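PDB 4NUO: ancylostoma secreted protein 2 from Necator americanus, which binds zinc or copper in a single CAP domain and is secreted by the hookworm, its biological role probably lying in the host–parasite relationship. Local coordinates for residues A[121-126]-A[147-152]. Residues are numbered along the deposited sequence; the frame is centred on the assembly and turned at random.
Sequences AWFGEL and GHYTQM. With ZN (zinc ion), chain B.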
loop_
_atom_site.group_PDB
_atom_site.type_symbol
_atom_site.label_atom_id
_atom_site.label_comp_id
_atom_site.label_asym_id
_atom_site.label_seq_id
_atom_site.Cartn_x
_atom_site.Cartn_y
_atom_site.Cartn_z
ATOM N N ALA A 121 -0.547 9.019 4.133
ATOM C CA ALA A 121 0.121 9.879 3.157
ATOM C C ALA A 121 0.037 9.276 1.759
ATOM O O ALA A 121 -0.305 9.964 0.785
ATOM C CB ALA A 121 1.572 10.118 3.546
ATOM N N TRP A 122 0.341 7.986 1.660
ATOM C CA TRP A 122 0.255 7.282 0.378
ATOM C C TRP A 122 -1.176 7.253 -0.154
ATOM O O TRP A 122 -1.425 7.605 -1.312
ATOM C CB TRP A 122 0.802 5.855 0.508
ATOM C CG TRP A 122 2.247 5.803 0.965
ATOM C CD1 TRP A 122 3.220 6.738 0.739
ATOM C CD2 TRP A 122 2.844 4.763 1.743
ATOM N NE1 TRP A 122 4.398 6.334 1.329
ATOM C CE2 TRP A 122 4.199 5.135 1.952
ATOM C CE3 TRP A 122 2.386 3.556 2.275
ATOM C CZ2 TRP A 122 5.092 4.326 2.676
ATOM C CZ3 TRP A 122 3.267 2.760 2.996
ATOM C CH2 TRP A 122 4.610 3.152 3.190
ATOM N N PHE A 123 -2.110 6.838 0.691
ATOM C CA PHE A 123 -3.501 6.729 0.282
ATOM C C PHE A 123 -4.063 8.096 -0.090
ATOM O O PHE A 123 -4.890 8.209 -1.000
ATOM C CB PHE A 123 -4.341 6.094 1.389
ATOM C CG PHE A 123 -5.760 5.842 0.984
ATOM C CD1 PHE A 123 -6.093 4.697 0.271
ATOM C CD2 PHE A 123 -6.756 6.745 1.307
ATOM C CE1 PHE A 123 -7.401 4.459 -0.118
ATOM C CE2 PHE A 123 -8.080 6.515 0.916
ATOM C CZ PHE A 123 -8.396 5.374 0.206
ATOM N N GLY A 124 -3.597 9.126 0.618
ATOM C CA GLY A 124 -4.032 10.498 0.387
ATOM C C GLY A 124 -3.834 11.016 -1.022
ATOM O O GLY A 124 -4.463 12.008 -1.410
ATOM N N GLU A 125 -2.968 10.366 -1.796
ATOM C CA GLU A 125 -2.770 10.768 -3.189
ATOM C C GLU A 125 -4.077 10.735 -3.983
ATOM O O GLU A 125 -4.291 11.581 -4.847
ATOM C CB GLU A 125 -1.681 9.926 -3.868
ATOM C CG GLU A 125 -0.291 10.194 -3.296
ATOM C CD GLU A 125 0.756 9.241 -3.836
ATOM O OE1 GLU A 125 0.371 8.247 -4.486
ATOM O OE2 GLU A 125 1.962 9.485 -3.609
ATOM N N LEU A 126 -4.947 9.769 -3.679
ATOM C CA LEU A 126 -6.262 9.690 -4.329
ATOM C C LEU A 126 -7.107 10.959 -4.116
ATOM O O LEU A 126 -7.584 11.572 -5.076
ATOM C CB LEU A 126 -7.040 8.450 -3.847
ATOM C CG LEU A 126 -8.518 8.392 -4.263
ATOM C CD1 LEU A 126 -8.628 8.190 -5.777
ATOM C CD2 LEU A 126 -9.261 7.269 -3.506
ATOM N N GLY A 147 1.257 7.109 -7.586
ATOM C CA GLY A 147 1.786 5.756 -7.596
ATOM C C GLY A 147 1.894 5.067 -6.247
ATOM O O GLY A 147 1.990 3.837 -6.191
ATOM N N HIS A 148 1.904 5.834 -5.158
ATOM C CA HIS A 148 1.862 5.213 -3.841
ATOM C C HIS A 148 0.459 4.712 -3.559
ATOM O O HIS A 148 0.276 3.561 -3.130
ATOM C CB HIS A 148 2.303 6.190 -2.763
ATOM C CG HIS A 148 3.722 6.635 -2.909
ATOM N ND1 HIS A 148 4.201 7.771 -2.308
ATOM C CD2 HIS A 148 4.763 6.074 -3.566
ATOM C CE1 HIS A 148 5.488 7.910 -2.603
ATOM N NE2 HIS A 148 5.845 6.897 -3.361
ATOM N N TYR A 149 -0.529 5.558 -3.831
ATOM C CA TYR A 149 -1.921 5.123 -3.760
ATOM C C TYR A 149 -2.216 3.900 -4.636
ATOM O O TYR A 149 -2.817 2.936 -4.174
ATOM C CB TYR A 149 -2.885 6.256 -4.137
ATOM C CG TYR A 149 -4.275 5.737 -4.416
ATOM C CD1 TYR A 149 -5.126 5.390 -3.375
ATOM C CD2 TYR A 149 -4.727 5.557 -5.723
ATOM C CE1 TYR A 149 -6.406 4.901 -3.623
ATOM C CE2 TYR A 149 -6.002 5.064 -5.975
ATOM C CZ TYR A 149 -6.835 4.745 -4.921
ATOM O OH TYR A 149 -8.102 4.245 -5.159
ATOM N N THR A 150 -1.836 3.952 -5.906
ATOM C CA THR A 150 -2.180 2.863 -6.818
ATOM C C THR A 150 -1.566 1.542 -6.382
ATOM O O THR A 150 -2.181 0.496 -6.526
ATOM C CB THR A 150 -1.847 3.191 -8.300
ATOM O OG1 THR A 150 -0.439 3.404 -8.453
ATOM C CG2 THR A 150 -2.589 4.435 -8.742
ATOM N N GLN A 151 -0.371 1.589 -5.806
ATOM C CA GLN A 151 0.231 0.376 -5.269
ATOM C C GLN A 151 -0.517 -0.140 -4.034
ATOM O O GLN A 151 -0.663 -1.357 -3.857
ATOM C CB GLN A 151 1.721 0.594 -4.950
ATOM C CG GLN A 151 2.380 -0.605 -4.282
ATOM C CD GLN A 151 2.448 -1.838 -5.185
ATOM O OE1 GLN A 151 3.410 -2.015 -5.941
ATOM N NE2 GLN A 151 1.433 -2.705 -5.098
ATOM N N MET A 152 -0.993 0.770 -3.183
ATOM C CA MET A 152 -1.754 0.361 -2.001
ATOM C C MET A 152 -3.027 -0.383 -2.365
ATOM O O MET A 152 -3.425 -1.310 -1.658
ATOM C CB MET A 152 -2.125 1.557 -1.114
ATOM C CG MET A 152 -0.995 2.087 -0.273
ATOM S SD MET A 152 -1.592 3.327 0.881
ATOM C CE MET A 152 -2.408 2.267 2.054
HETATM ZN ZN ZN B . 7.562 6.777 -4.920
HETATM O O HOH W 1 2.530 9.953 -0.822
HETATM O O HOH W 2 8.714 8.792 -4.045
HETATM O O HOH W 3 6.610 7.373 -7.181
#
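E125 reaches from helix 111-129 to the backbone amides of H148 and Y149 in the first turn of helix 147-152. CB packs on Y149 CB at 3.9 Å. CG lies anti to the carbonyl carbon (chi1 -68°), and the chain then runs extended, which brings the carboxylate to the backbone of H148 and Y149. CD rests near H148 CB. OE1 accepts a nearly straight hydrogen bond from Y149 N at 2.9 Å, the N-H meeting it from above the carboxylate plane. OE1 also takes a weak, bent bond from H148 N. OE2 lies 3.1 Å from H148 ND1, at a poor angle for a hydrogen bond.

The H148 ring is fixed at both nitrogens. ND1 donates to a water that also gives a weak bond to A121 O, while NE2 binds zinc at 2.3 Å. W122 CD1 lies obliquely against the ring, 3.4 Å from ND1; W122 NE1 is bonded elsewhere, to I101 O. At the edge of the indole, near its plane, M152 SD touches W122 CB at 3.5 Å.

Y149 points the other way along the contact. L126 CB sits over the centre of one face of its ring, a CH-pi contact. The ring turns its edge to the face of F123 in an offset edge-to-face pair, with planes at 67°.

The axes of segments 121-126 and 147-152 cross at -100° and come within 6.8 Å. H88 and two waters join H148 at the zinc. The E125 carboxylate is bonded to the first turn of the helix that carries H148. This is consistent with the central metal-binding cleft of the CAP (CRISP) fold.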